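Local coordinates for putative ABC transporter, periplasmic binding protein, amino acid (Neisseria gonorrhoeae, PDB 2YJP) that probably serves as the periplasmic solute receptor of an amino acid ABC transporter, binding L-cysteine for uptake, at residues A[63-68]-A[213-218]; A[142-147]-A[237-242]; A[173-178]-A[208-213]. The protein carries 1 engineered substitution. All coordinates share one frame; numbering follows the deposited sequence.

Interaction 1: residues A[63-68]-A[213-218]. With CYS (cysteine), chain D.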
ATOM      1  N   GLY A  63       6.719  -3.689  -5.491  1.00 20.00           N
ATOM      2  CA  GLY A  63       7.893  -3.308  -6.199  1.00 20.32           C
ATOM      3  C   GLY A  63       7.831  -1.938  -6.847  1.00 21.49           C
ATOM      4  O   GLY A  63       8.871  -1.436  -7.353  1.00 22.73           O
ATOM      5  N   ASP A  64       6.650  -1.322  -6.912  1.00 20.00           N
ATOM      6  CA  ASP A  64       6.502  -0.122  -7.748  1.00 21.33           C
ATOM      7  C   ASP A  64       5.526   0.873  -7.126  1.00 21.15           C
ATOM      8  O   ASP A  64       4.774   1.540  -7.803  1.00 21.60           O
ATOM      9  CB  ASP A  64       6.036  -0.494  -9.154  1.00 22.24           C
ATOM     10  CG  ASP A  64       4.656  -1.206  -9.163  1.00 24.17           C
ATOM     11  OD1 ASP A  64       4.135  -1.590  -8.077  1.00 22.49           O
ATOM     12  OD2 ASP A  64       4.103  -1.387 -10.288  1.00 27.31           O
ATOM     13  N   LYS A  65       5.515   0.934  -5.796  1.00 19.47           N
ATOM     14  CA  LYS A  65       4.658   1.870  -5.120  1.00 18.33           C
ATOM     15  C   LYS A  65       5.486   2.804  -4.203  1.00 18.32           C
ATOM     16  O   LYS A  65       5.223   2.926  -2.988  1.00 17.99           O
ATOM     17  CB  LYS A  65       3.552   1.132  -4.334  1.00 17.30           C
ATOM     18  CG  LYS A  65       2.363   2.037  -3.999  1.00 16.77           C
ATOM     19  CD  LYS A  65       1.412   1.409  -2.938  1.00 17.20           C
ATOM     20  CE  LYS A  65       0.278   2.328  -2.664  1.00 16.64           C
ATOM     21  NZ  LYS A  65      -0.715   1.905  -1.645  1.00 19.20           N
ATOM     22  N   PRO A  66       6.473   3.484  -4.782  1.00 18.38           N
ATOM     23  CA  PRO A  66       7.222   4.374  -3.910  1.00 19.28           C
ATOM     24  C   PRO A  66       6.263   5.497  -3.427  1.00 20.70           C
ATOM     25  O   PRO A  66       5.419   5.972  -4.188  1.00 21.49           O
ATOM     26  CB  PRO A  66       8.299   4.954  -4.832  1.00 19.75           C
ATOM     27  CG  PRO A  66       7.657   4.953  -6.217  1.00 19.86           C
ATOM     28  CD  PRO A  66       6.700   3.749  -6.216  1.00 19.33           C
ATOM     29  N   PRO A  67       6.418   5.955  -2.184  1.00 20.48           N
ATOM     30  CA  PRO A  67       7.470   5.648  -1.234  1.00 20.06           C
ATOM     31  C   PRO A  67       7.172   4.544  -0.244  1.00 19.97           C
ATOM     32  O   PRO A  67       7.868   4.468   0.792  1.00 21.55           O
ATOM     33  CB  PRO A  67       7.575   6.941  -0.438  1.00 20.94           C
ATOM     34  CG  PRO A  67       6.093   7.443  -0.404  1.00 20.53           C
ATOM     35  CD  PRO A  67       5.563   7.084  -1.756  1.00 20.23           C
ATOM     36  N   PHE A  68       6.186   3.694  -0.518  1.00 18.00           N
ATOM     37  CA  PHE A  68       5.782   2.657   0.427  1.00 17.48           C
ATOM     38  C   PHE A  68       6.532   1.331   0.263  1.00 18.05           C
ATOM     39  O   PHE A  68       6.936   0.707   1.256  1.00 17.13           O
ATOM     40  CB  PHE A  68       4.254   2.488   0.339  1.00 16.55           C
ATOM     41  CG  PHE A  68       3.538   3.792   0.569  1.00 17.33           C
ATOM     42  CD1 PHE A  68       3.497   4.333   1.837  1.00 16.77           C
ATOM     43  CD2 PHE A  68       3.025   4.527  -0.481  1.00 18.92           C
ATOM     44  CE1 PHE A  68       2.899   5.553   2.105  1.00 17.79           C
ATOM     45  CE2 PHE A  68       2.435   5.771  -0.254  1.00 21.44           C
ATOM     46  CZ  PHE A  68       2.388   6.286   1.091  1.00 20.98           C
ATOM     47  N   ASN A 213      -4.539   8.473  -1.966  1.00 15.90           N
ATOM     48  CA  ASN A 213      -4.105   9.865  -2.229  1.00 15.82           C
ATOM     49  C   ASN A 213      -2.625  10.129  -1.946  1.00 16.01           C
ATOM     50  O   ASN A 213      -1.968  10.885  -2.696  1.00 15.84           O
ATOM     51  CB  ASN A 213      -5.007  10.942  -1.581  1.00 16.38           C
ATOM     52  CG  ASN A 213      -5.154  10.799  -0.033  1.00 19.99           C
ATOM     53  OD1 ASN A 213      -4.351  10.145   0.668  1.00 21.76           O
ATOM     54  ND2 ASN A 213      -6.197  11.468   0.498  1.00 18.76           N
ATOM     55  N   ALA A 214      -2.109   9.506  -0.891  1.00 15.42           N
ATOM     56  CA  ALA A 214      -0.715   9.631  -0.553  1.00 15.81           C
ATOM     57  C   ALA A 214       0.164   9.156  -1.715  1.00 15.64           C
ATOM     58  O   ALA A 214       1.169   9.747  -2.003  1.00 16.73           O
ATOM     59  CB  ALA A 214      -0.403   8.792   0.748  1.00 15.11           C
ATOM     60  N   LEU A 215      -0.183   8.057  -2.355  1.00 15.96           N
ATOM     61  CA  LEU A 215       0.553   7.675  -3.534  1.00 16.60           C
ATOM     62  C   LEU A 215       0.458   8.802  -4.574  1.00 16.42           C
ATOM     63  O   LEU A 215       1.461   9.206  -5.159  1.00 16.70           O
ATOM     64  CB  LEU A 215       0.011   6.362  -4.135  1.00 15.76           C
ATOM     65  CG  LEU A 215       0.675   5.943  -5.443  1.00 16.55           C
ATOM     66  CD1 LEU A 215       2.205   5.733  -5.243  1.00 15.88           C
ATOM     67  CD2 LEU A 215       0.019   4.685  -5.964  1.00 17.39           C
ATOM     68  N   LEU A 216      -0.758   9.292  -4.813  1.00 16.07           N
ATOM     69  CA  LEU A 216      -0.962  10.281  -5.896  1.00 16.47           C
ATOM     70  C   LEU A 216      -0.216  11.596  -5.633  1.00 17.39           C
ATOM     71  O   LEU A 216       0.343  12.192  -6.554  1.00 17.93           O
ATOM     72  CB  LEU A 216      -2.449  10.570  -6.080  1.00 15.51           C
ATOM     73  CG  LEU A 216      -3.385   9.419  -6.485  1.00 15.87           C
ATOM     74  CD1 LEU A 216      -4.787  10.015  -6.814  1.00 13.58           C
ATOM     75  CD2 LEU A 216      -2.827   8.630  -7.664  1.00 13.15           C
ATOM     76  N   TRP A 217      -0.181  12.039  -4.365  1.00 17.74           N
ATOM     77  CA  TRP A 217       0.625  13.202  -4.030  1.00 18.22           C
ATOM     78  C   TRP A 217       2.124  12.943  -4.349  1.00 17.99           C
ATOM     79  O   TRP A 217       2.804  13.834  -4.846  1.00 17.69           O
ATOM     80  CB  TRP A 217       0.459  13.625  -2.570  1.00 18.23           C
ATOM     81  CG  TRP A 217      -0.994  14.025  -2.189  1.00 20.93           C
ATOM     82  CD1 TRP A 217      -1.905  14.728  -2.962  1.00 21.50           C
ATOM     83  CD2 TRP A 217      -1.641  13.817  -0.917  1.00 21.14           C
ATOM     84  NE1 TRP A 217      -3.074  14.931  -2.261  1.00 21.23           N
ATOM     85  CE2 TRP A 217      -2.958  14.369  -1.017  1.00 23.06           C
ATOM     86  CE3 TRP A 217      -1.264  13.186   0.262  1.00 21.59           C
ATOM     87  CZ2 TRP A 217      -3.895  14.326   0.059  1.00 21.70           C
ATOM     88  CZ3 TRP A 217      -2.206  13.137   1.339  1.00 24.14           C
ATOM     89  CH2 TRP A 217      -3.501  13.704   1.219  1.00 22.54           C
ATOM     90  N   ALA A 218       2.599  11.732  -4.083  1.00 16.89           N
ATOM     91  CA  ALA A 218       4.049  11.433  -4.225  1.00 17.24           C
ATOM     92  C   ALA A 218       4.407  11.341  -5.704  1.00 17.33           C
ATOM     93  O   ALA A 218       5.483  11.814  -6.148  1.00 17.63           O
ATOM     94  CB  ALA A 218       4.411  10.119  -3.518  1.00 15.96           C
TER
HETATM   95  N   CYS D 350      -3.699   0.494  -0.044  1.00 13.94           N
HETATM   96  CA  CYS D 350      -4.615   0.260  -1.184  1.00 16.00           C
HETATM   97  C   CYS D 350      -5.097  -1.192  -1.174  1.00 15.80           C
HETATM   98  O   CYS D 350      -4.739  -1.957  -0.228  1.00 14.71           O
HETATM   99  CB  CYS D 350      -3.939   0.534  -2.521  1.00 17.11           C
HETATM  100  SG  CYS D 350      -2.432  -0.409  -2.810  1.00 19.99           S
HETATM  101  OXT CYS D 350      -5.839  -1.574  -2.084  1.00 15.48           O

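Interaction 2: residues A[142-147]-A[237-242]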
ATOM      1  N   MET A 142      -0.776   2.665   9.373  1.00 22.28           N
ATOM      2  CA  MET A 142      -1.080   3.943   8.717  1.00 22.99           C
ATOM      3  C   MET A 142      -2.535   4.066   8.259  1.00 23.38           C
ATOM      4  O   MET A 142      -3.307   3.109   8.360  1.00 22.54           O
ATOM      5  CB  MET A 142      -0.084   4.260   7.603  1.00 22.41           C
ATOM      6  CG  MET A 142      -0.375   3.694   6.250  1.00 23.22           C
ATOM      7  SD  MET A 142       0.828   4.243   4.989  1.00 24.45           S
ATOM      8  CE  MET A 142      -0.152   5.428   4.086  1.00 23.13           C
ATOM      9  N   LYS A 143      -2.905   5.258   7.811  1.00 23.74           N
ATOM     10  CA  LYS A 143      -4.244   5.518   7.275  1.00 24.85           C
ATOM     11  C   LYS A 143      -4.121   6.224   5.932  1.00 24.10           C
ATOM     12  O   LYS A 143      -3.123   6.884   5.697  1.00 23.91           O
ATOM     13  CB  LYS A 143      -5.118   6.372   8.212  1.00 25.92           C
ATOM     14  CG  LYS A 143      -4.422   7.021   9.304  1.00 28.75           C
ATOM     15  CD  LYS A 143      -5.208   8.124   9.930  1.00 32.87           C
ATOM     16  CE  LYS A 143      -4.685   8.391  11.346  1.00 34.86           C
ATOM     17  NZ  LYS A 143      -4.574   9.801  11.631  1.00 37.59           N
ATOM     18  N   VAL A 144      -5.145   6.083   5.092  1.00 23.23           N
ATOM     19  CA  VAL A 144      -5.149   6.672   3.805  1.00 22.68           C
ATOM     20  C   VAL A 144      -6.582   6.764   3.239  1.00 23.12           C
ATOM     21  O   VAL A 144      -7.453   5.959   3.521  1.00 23.35           O
ATOM     22  CB  VAL A 144      -4.111   5.899   2.853  1.00 23.36           C
ATOM     23  CG1 VAL A 144      -4.669   4.828   2.145  1.00 19.77           C
ATOM     24  CG2 VAL A 144      -3.704   6.742   1.783  1.00 24.32           C
ATOM     25  N   ALA A 145      -6.807   7.788   2.436  1.00 19.50           N
ATOM     26  CA  ALA A 145      -8.052   7.997   1.728  1.00 19.02           C
ATOM     27  C   ALA A 145      -7.706   7.874   0.240  1.00 17.97           C
ATOM     28  O   ALA A 145      -6.526   7.978  -0.127  1.00 18.39           O
ATOM     29  CB  ALA A 145      -8.588   9.390   2.036  1.00 18.48           C
ATOM     30  N   LEU A 146      -8.709   7.656  -0.598  1.00 16.35           N
ATOM     31  CA  LEU A 146      -8.540   7.696  -2.020  1.00 15.47           C
ATOM     32  C   LEU A 146      -8.588   9.114  -2.574  1.00 15.76           C
ATOM     33  O   LEU A 146      -9.225  10.034  -2.012  1.00 15.90           O
ATOM     34  CB  LEU A 146      -9.602   6.820  -2.712  1.00 15.21           C
ATOM     35  CG  LEU A 146      -9.636   5.318  -2.280  1.00 16.25           C
ATOM     36  CD1 LEU A 146     -10.848   4.592  -2.886  1.00 13.49           C
ATOM     37  CD2 LEU A 146      -8.264   4.652  -2.583  1.00 13.78           C
ATOM     38  N   GLY A 147      -7.940   9.293  -3.722  1.00 15.09           N
ATOM     39  CA  GLY A 147      -7.989  10.560  -4.438  1.00 14.57           C
ATOM     40  C   GLY A 147      -7.984  10.288  -5.914  1.00 14.15           C
ATOM     41  O   GLY A 147      -7.933   9.161  -6.341  1.00 14.45           O
ATOM     42  N   GLU A 237      -9.071   5.117   5.613  1.00 23.58           N
ATOM     43  CA  GLU A 237      -9.111   3.710   6.010  1.00 23.63           C
ATOM     44  C   GLU A 237      -7.764   3.331   6.552  1.00 23.47           C
ATOM     45  O   GLU A 237      -6.774   3.945   6.193  1.00 23.64           O
ATOM     46  CB  GLU A 237      -9.432   2.843   4.770  1.00 22.22           C
ATOM     47  CG  GLU A 237     -10.927   2.930   4.413  1.00 25.09           C
ATOM     48  CD  GLU A 237     -11.298   2.249   3.111  1.00 26.66           C
ATOM     49  OE1 GLU A 237     -10.633   2.525   2.071  1.00 27.10           O
ATOM     50  OE2 GLU A 237     -12.263   1.446   3.137  1.00 27.83           O
ATOM     51  N   PHE A 238      -7.689   2.334   7.411  1.00 23.86           N
ATOM     52  CA  PHE A 238      -6.377   1.877   7.866  1.00 22.42           C
ATOM     53  C   PHE A 238      -5.649   0.967   6.928  1.00 20.66           C
ATOM     54  O   PHE A 238      -6.270   0.171   6.237  1.00 20.52           O
ATOM     55  CB  PHE A 238      -6.502   1.120   9.172  1.00 22.91           C
ATOM     56  CG  PHE A 238      -6.925   1.949  10.313  1.00 25.70           C
ATOM     57  CD1 PHE A 238      -6.087   2.952  10.799  1.00 27.76           C
ATOM     58  CD2 PHE A 238      -8.133   1.698  10.945  1.00 29.42           C
ATOM     59  CE1 PHE A 238      -6.469   3.720  11.910  1.00 31.10           C
ATOM     60  CE2 PHE A 238      -8.549   2.441  12.049  1.00 35.20           C
ATOM     61  CZ  PHE A 238      -7.729   3.478  12.540  1.00 36.28           C
ATOM     62  N   ILE A 239      -4.328   1.068   6.960  1.00 19.43           N
ATOM     63  CA  ILE A 239      -3.417   0.154   6.307  1.00 19.52           C
ATOM     64  C   ILE A 239      -2.717  -0.707   7.396  1.00 20.09           C
ATOM     65  O   ILE A 239      -2.273  -0.206   8.421  1.00 20.18           O
ATOM     66  CB  ILE A 239      -2.385   0.938   5.468  1.00 19.30           C
ATOM     67  CG1 ILE A 239      -3.076   1.369   4.173  1.00 21.47           C
ATOM     68  CG2 ILE A 239      -1.165   0.084   5.188  1.00 15.65           C
ATOM     69  CD1 ILE A 239      -2.272   2.348   3.360  1.00 22.96           C
ATOM     70  N   ALA A 240      -2.619  -2.009   7.160  1.00 19.68           N
ATOM     71  CA  ALA A 240      -2.267  -2.946   8.241  1.00 19.88           C
ATOM     72  C   ALA A 240      -1.552  -4.107   7.642  1.00 19.12           C
ATOM     73  O   ALA A 240      -1.763  -4.354   6.489  1.00 19.70           O
ATOM     74  CB  ALA A 240      -3.521  -3.438   8.959  1.00 20.18           C
ATOM     75  N   PRO A 241      -0.701  -4.813   8.421  1.00 19.12           N
ATOM     76  CA  PRO A 241      -0.128  -6.073   7.925  1.00 18.31           C
ATOM     77  C   PRO A 241      -1.213  -7.129   7.852  1.00 18.77           C
ATOM     78  O   PRO A 241      -2.230  -7.021   8.550  1.00 19.06           O
ATOM     79  CB  PRO A 241       0.862  -6.479   9.014  1.00 18.33           C
ATOM     80  CG  PRO A 241       1.007  -5.234   9.962  1.00 18.66           C
ATOM     81  CD  PRO A 241      -0.319  -4.529   9.816  1.00 19.30           C
ATOM     82  N   ALA A 242      -1.014  -8.168   7.037  1.00 18.40           N
ATOM     83  CA  ALA A 242      -2.005  -9.260   6.985  1.00 18.83           C
ATOM     84  C   ALA A 242      -1.330 -10.626   7.012  1.00 19.09           C
ATOM     85  O   ALA A 242      -0.306 -10.812   6.339  1.00 19.22           O
ATOM     86  CB  ALA A 242      -2.903  -9.137   5.778  1.00 18.38           C
TER
HETATM   87  O   HOH W   1      -8.784   4.479   1.516  1.00 12.81           O

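Interaction 3: residues A[173-178]-A[208-213]. With CYS (cysteine), chain D.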
ATOM      1  N   THR A 173      -7.152  -2.886  -6.317  1.00 16.73           N
ATOM      2  CA  THR A 173      -6.982  -1.902  -5.285  1.00 16.38           C
ATOM      3  C   THR A 173      -8.331  -1.453  -4.706  1.00 16.15           C
ATOM      4  O   THR A 173      -9.409  -1.750  -5.242  1.00 15.22           O
ATOM      5  CB  THR A 173      -6.209  -0.635  -5.790  1.00 16.52           C
ATOM      6  OG1 THR A 173      -6.883  -0.033  -6.900  1.00 14.40           O
ATOM      7  CG2 THR A 173      -4.743  -0.968  -6.160  1.00 16.40           C
ATOM      8  N   THR A 174      -8.261  -0.723  -3.599  1.00 16.66           N
ATOM      9  CA  THR A 174      -9.472  -0.131  -3.006  1.00 17.09           C
ATOM     10  C   THR A 174     -10.060   0.885  -3.976  1.00 17.00           C
ATOM     11  O   THR A 174     -11.274   0.984  -4.052  1.00 18.00           O
ATOM     12  CB  THR A 174      -9.199   0.544  -1.682  1.00 17.41           C
ATOM     13  OG1 THR A 174      -7.999   1.305  -1.821  1.00 16.51           O
ATOM     14  CG2 THR A 174      -9.042  -0.528  -0.503  1.00 17.71           C
ATOM     15  N   ALA A 175      -9.235   1.579  -4.777  1.00 16.41           N
ATOM     16  CA  ALA A 175      -9.859   2.479  -5.788  1.00 17.30           C
ATOM     17  C   ALA A 175     -10.699   1.715  -6.810  1.00 18.39           C
ATOM     18  O   ALA A 175     -11.798   2.167  -7.159  1.00 19.10           O
ATOM     19  CB  ALA A 175      -8.867   3.375  -6.471  1.00 15.66           C
ATOM     20  N   ASP A 176     -10.155   0.584  -7.297  1.00 18.50           N
ATOM     21  CA  ASP A 176     -10.882  -0.333  -8.186  1.00 18.97           C
ATOM     22  C   ASP A 176     -12.183  -0.756  -7.508  1.00 19.45           C
ATOM     23  O   ASP A 176     -13.254  -0.654  -8.106  1.00 20.39           O
ATOM     24  CB  ASP A 176      -9.970  -1.559  -8.446  1.00 19.25           C
ATOM     25  CG  ASP A 176     -10.588  -2.597  -9.353  1.00 20.99           C
ATOM     26  OD1 ASP A 176     -11.712  -2.407  -9.909  1.00 21.13           O
ATOM     27  OD2 ASP A 176      -9.918  -3.643  -9.494  1.00 21.92           O
ATOM     28  N   ALA A 177     -12.110  -1.202  -6.248  1.00 18.88           N
ATOM     29  CA  ALA A 177     -13.326  -1.683  -5.559  1.00 20.18           C
ATOM     30  C   ALA A 177     -14.364  -0.538  -5.312  1.00 19.76           C
ATOM     31  O   ALA A 177     -15.568  -0.678  -5.526  1.00 20.62           O
ATOM     32  CB  ALA A 177     -12.973  -2.351  -4.238  1.00 20.06           C
ATOM     33  N   PHE A 178     -13.859   0.603  -4.933  1.00 18.00           N
ATOM     34  CA  PHE A 178     -14.704   1.753  -4.719  1.00 19.43           C
ATOM     35  C   PHE A 178     -15.566   2.170  -5.937  1.00 19.61           C
ATOM     36  O   PHE A 178     -16.782   2.311  -5.820  1.00 19.92           O
ATOM     37  CB  PHE A 178     -13.861   2.936  -4.273  1.00 18.09           C
ATOM     38  CG  PHE A 178     -14.661   4.186  -4.010  1.00 19.73           C
ATOM     39  CD1 PHE A 178     -15.454   4.288  -2.868  1.00 20.49           C
ATOM     40  CD2 PHE A 178     -14.609   5.260  -4.887  1.00 18.62           C
ATOM     41  CE1 PHE A 178     -16.209   5.466  -2.583  1.00 22.04           C
ATOM     42  CE2 PHE A 178     -15.345   6.451  -4.610  1.00 19.72           C
ATOM     43  CZ  PHE A 178     -16.164   6.530  -3.449  1.00 19.50           C
ATOM     44  N   ALA A 208      -8.073  10.362 -16.211  1.00 18.50           N
ATOM     45  CA  ALA A 208      -7.738  10.435 -14.798  1.00 16.86           C
ATOM     46  C   ALA A 208      -7.391   9.049 -14.244  1.00 17.12           C
ATOM     47  O   ALA A 208      -7.674   8.017 -14.875  1.00 17.51           O
ATOM     48  CB  ALA A 208      -8.909  11.007 -14.001  1.00 16.50           C
ATOM     49  N   LEU A 209      -6.828   9.027 -13.036  1.00 15.82           N
ATOM     50  CA  LEU A 209      -6.432   7.803 -12.410  1.00 15.87           C
ATOM     51  C   LEU A 209      -6.728   7.911 -10.919  1.00 15.48           C
ATOM     52  O   LEU A 209      -6.380   8.899 -10.277  1.00 16.23           O
ATOM     53  CB  LEU A 209      -4.948   7.570 -12.667  1.00 16.03           C
ATOM     54  CG  LEU A 209      -4.268   6.336 -12.097  1.00 16.30           C
ATOM     55  CD1 LEU A 209      -2.875   6.109 -12.710  1.00 13.46           C
ATOM     56  CD2 LEU A 209      -4.175   6.401 -10.522  1.00 13.12           C
ATOM     57  N   ALA A 210      -7.390   6.911 -10.376  1.00 15.29           N
ATOM     58  CA  ALA A 210      -7.745   6.909  -8.972  1.00 14.89           C
ATOM     59  C   ALA A 210      -6.892   5.903  -8.191  1.00 14.53           C
ATOM     60  O   ALA A 210      -6.617   4.802  -8.692  1.00 13.71           O
ATOM     61  CB  ALA A 210      -9.217   6.584  -8.822  1.00 14.88           C
ATOM     62  N   HIS A 211      -6.512   6.286  -6.972  1.00 14.22           N
ATOM     63  CA  HIS A 211      -5.625   5.469  -6.102  1.00 14.14           C
ATOM     64  C   HIS A 211      -5.568   6.109  -4.707  1.00 14.21           C
ATOM     65  O   HIS A 211      -6.221   7.141  -4.464  1.00 14.13           O
ATOM     66  CB  HIS A 211      -4.176   5.461  -6.677  1.00 13.37           C
ATOM     67  CG  HIS A 211      -3.473   4.147  -6.538  1.00 15.81           C
ATOM     68  ND1 HIS A 211      -3.447   3.438  -5.356  1.00 13.35           N
ATOM     69  CD2 HIS A 211      -2.764   3.418  -7.430  1.00 14.55           C
ATOM     70  CE1 HIS A 211      -2.751   2.328  -5.524  1.00 15.85           C
ATOM     71  NE2 HIS A 211      -2.324   2.294  -6.774  1.00 16.32           N
ATOM     72  N   ASP A 212      -4.754   5.525  -3.814  1.00 14.41           N
ATOM     73  CA  ASP A 212      -4.487   6.073  -2.488  1.00 15.25           C
ATOM     74  C   ASP A 212      -4.011   7.502  -2.702  1.00 15.13           C
ATOM     75  O   ASP A 212      -3.117   7.727  -3.509  1.00 15.29           O
ATOM     76  CB  ASP A 212      -3.374   5.241  -1.746  1.00 14.19           C
ATOM     77  CG  ASP A 212      -3.880   3.892  -1.227  1.00 17.57           C
ATOM     78  OD1 ASP A 212      -5.107   3.641  -1.348  1.00 16.60           O
ATOM     79  OD2 ASP A 212      -3.049   3.049  -0.679  1.00 17.94           O
ATOM     80  N   ASN A 213      -4.539   8.473  -1.966  1.00 15.90           N
ATOM     81  CA  ASN A 213      -4.105   9.865  -2.229  1.00 15.82           C
ATOM     82  C   ASN A 213      -2.625  10.129  -1.946  1.00 16.01           C
ATOM     83  O   ASN A 213      -1.968  10.885  -2.696  1.00 15.84           O
ATOM     84  CB  ASN A 213      -5.007  10.942  -1.581  1.00 16.38           C
ATOM     85  CG  ASN A 213      -5.154  10.799  -0.033  1.00 19.99           C
ATOM     86  OD1 ASN A 213      -4.351  10.145   0.668  1.00 21.76           O
ATOM     87  ND2 ASN A 213      -6.197  11.468   0.498  1.00 18.76           N
TER
HETATM   88  N   CYS D 350      -3.699   0.494  -0.044  1.00 13.94           N
HETATM   89  CA  CYS D 350      -4.615   0.260  -1.184  1.00 16.00           C
HETATM   90  C   CYS D 350      -5.097  -1.192  -1.174  1.00 15.80           C
HETATM   91  O   CYS D 350      -4.739  -1.957  -0.228  1.00 14.71           O
HETATM   92  CB  CYS D 350      -3.939   0.534  -2.521  1.00 17.11           C
HETATM   93  SG  CYS D 350      -2.432  -0.409  -2.810  1.00 19.99           S
HETATM   94  OXT CYS D 350      -5.839  -1.574  -2.084  1.00 15.48           O
HETATM   95  O   HOH W   2      -5.961   2.243  -8.265  1.00 12.84           O
HETATM   96  O   HOH W   3      -7.003   2.597   0.480  1.00 17.48           O
HETATM   97  O   HOH W   4      -6.229   2.464  -4.076  1.00 16.52           O

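Interaction 1: residues A[63-68]-A[213-218]
L215 reaches from the first turn of helix 213-222 into the bend made by K65, P66, P67 and F68, and its two methyl groups do most of the touching. The apolar part of the contact is centred on that side chain. Its CG is anti to the backbone N (chi1 176°), which carries the branch off the helix and across the aliphatic part of K65. L215 CD1 lies 3.9 Å from K65 CG, while CD2 meets the same lysine at CG and CE. Two alanines extend the surface: A218 CB touches P67 CD at 3.7 Å, and A214 CB comes to CZ of the F68 ring at 3.8 Å, near the ring plane and at its edge. P67, which follows a cis peptide bond, sets CG over one face of that ring, offset toward its rim.

No hydrogen bond crosses between the segments; P66 O meets L215 CD1 at 3.4 Å, a carbonyl against a methyl group, and the bend is closed instead from within, by F68 N donating to K65 O at 2.8 Å. K65 itself is extended all along its chain, so that it runs past L215 and delivers its amine to the ligand pocket. There NZ lies 3.1 Å from SG of the bound cysteine; a salt bridge to D212 and a hydrogen bond to N124 hold the amine in place.

In a two-lobed binding protein of this family, such a contact probably joins one lobe to the other beside the cleft. Helix 276-279 packs against P67, F68 and A218, with Y279 also bonding to A214 O; F198 of helix 194-202 adjoins L215, and M142 of strand 142-151 touches F68.

Interaction 2: residues A[142-147]-A[237-242]
I239 and M142 form a hydrogen-bonded pair across two antiparallel strands, 142-144 and 237-239, which probably belong to the hinge between the two lobes, as in related solute-binding proteins. I239 N donates to M142 O at 2.7 Å in an almost straight bond, although the donor stands above the carbonyl plane; the return bond, M142 N to I239 O, is weak. Their side chains lie side by side on one face of the sheet. With chi1 at 86°, M142 CG sits between the backbone N and the carbonyl carbon, and it presses on I239 CB at 3.5 Å, a tight carbon pair. I239 CD1 bridges the row, touching both M142 CG and, at 3.7 Å, V144 CG1.

E237 closes the pairing opposite V144. Two main-chain bonds join them: V144 N to E237 O at 2.9 Å, in the carbonyl plane, and E237 N to V144 O at 2.8 Å. In the non-hydrogen-bonded pair K143-F238, lying between M142-I239 and V144-E237, K143 CA makes a CA-H...O contact to E237 O. The carboxylate of E237 adds a third link through water, since one molecule donates both to E237 OE1 at 2.7 Å and to V144 O at 2.8 Å.

Interaction 3: residues A[173-178]-A[208-213]
T174 and D212 approach each other with water in the gap: T174 OG1 and D212 OD1 are 3.7 Å apart, and no direct hydrogen bond joins the two segments anywhere. Water 3 lies 2.8 Å from T174 OG1 and donates to D212 OD1. Water 4 takes the N-H of A175 and donates to the same oxygen, so OD1 is approached by two waters. A third molecule, water 2, donates both to T173 OG1 and to A210 O, the latter at 2.7 Å. Direct touching is light: A175 CB sits 3.5 Å from the carbonyl oxygen A210 O and meets A210 CB in an apolar contact, while T173 CG2 comes obliquely to CE1 of the H211 ring.

The setting is an alpha/beta layer: strand 166-170 leads into helix 174-182 and then strand 187-191, a beta-alpha-beta crossover, and strand 208-212 runs parallel on the other side of strand 166-170. T173 is the N-cap of that helix; its OG1 accepts a weak capping bond from D176 N and gives its own proton to N170 O.

The cysteine is gripped from both segments. T174 N, at the helix start, donates to OXT at 3.0 Å, where the helix dipole would probably favour a carboxylate. D212 OD2 receives the ligand amine at 2.7 Å. H211 turns an edge to the ligand, with SG in its plane and CE1 3.7 Å from CB. The ring is fixed by D212 N, which donates to ND1 only 7° out of plane, and by N194 OD1 at NE2.

In the fold
The bound cysteine draws interactions 1 and 3 together: K65 of interaction 1 and D212 of interaction 3 form a salt bridge, NZ to OD2 at 2.8 Å, beside the ligand's thiol and amine. The two share N213, where strand 208-212 passes into helix 213-222. Interaction 2 feeds into the same sheet: G147 N probably donates to H211 O at 2.9 Å, and N213 N likewise to A145 O at 2.8 Å. M142 CE packs 3.6 Å from F68 CE1 of interaction 1, and L146 lies against T174 and D212. The three centres are about 12 Å apart. The side chain of I239 comes within about 4 Å of the cysteine, so the presumed hinge strands border the pocket.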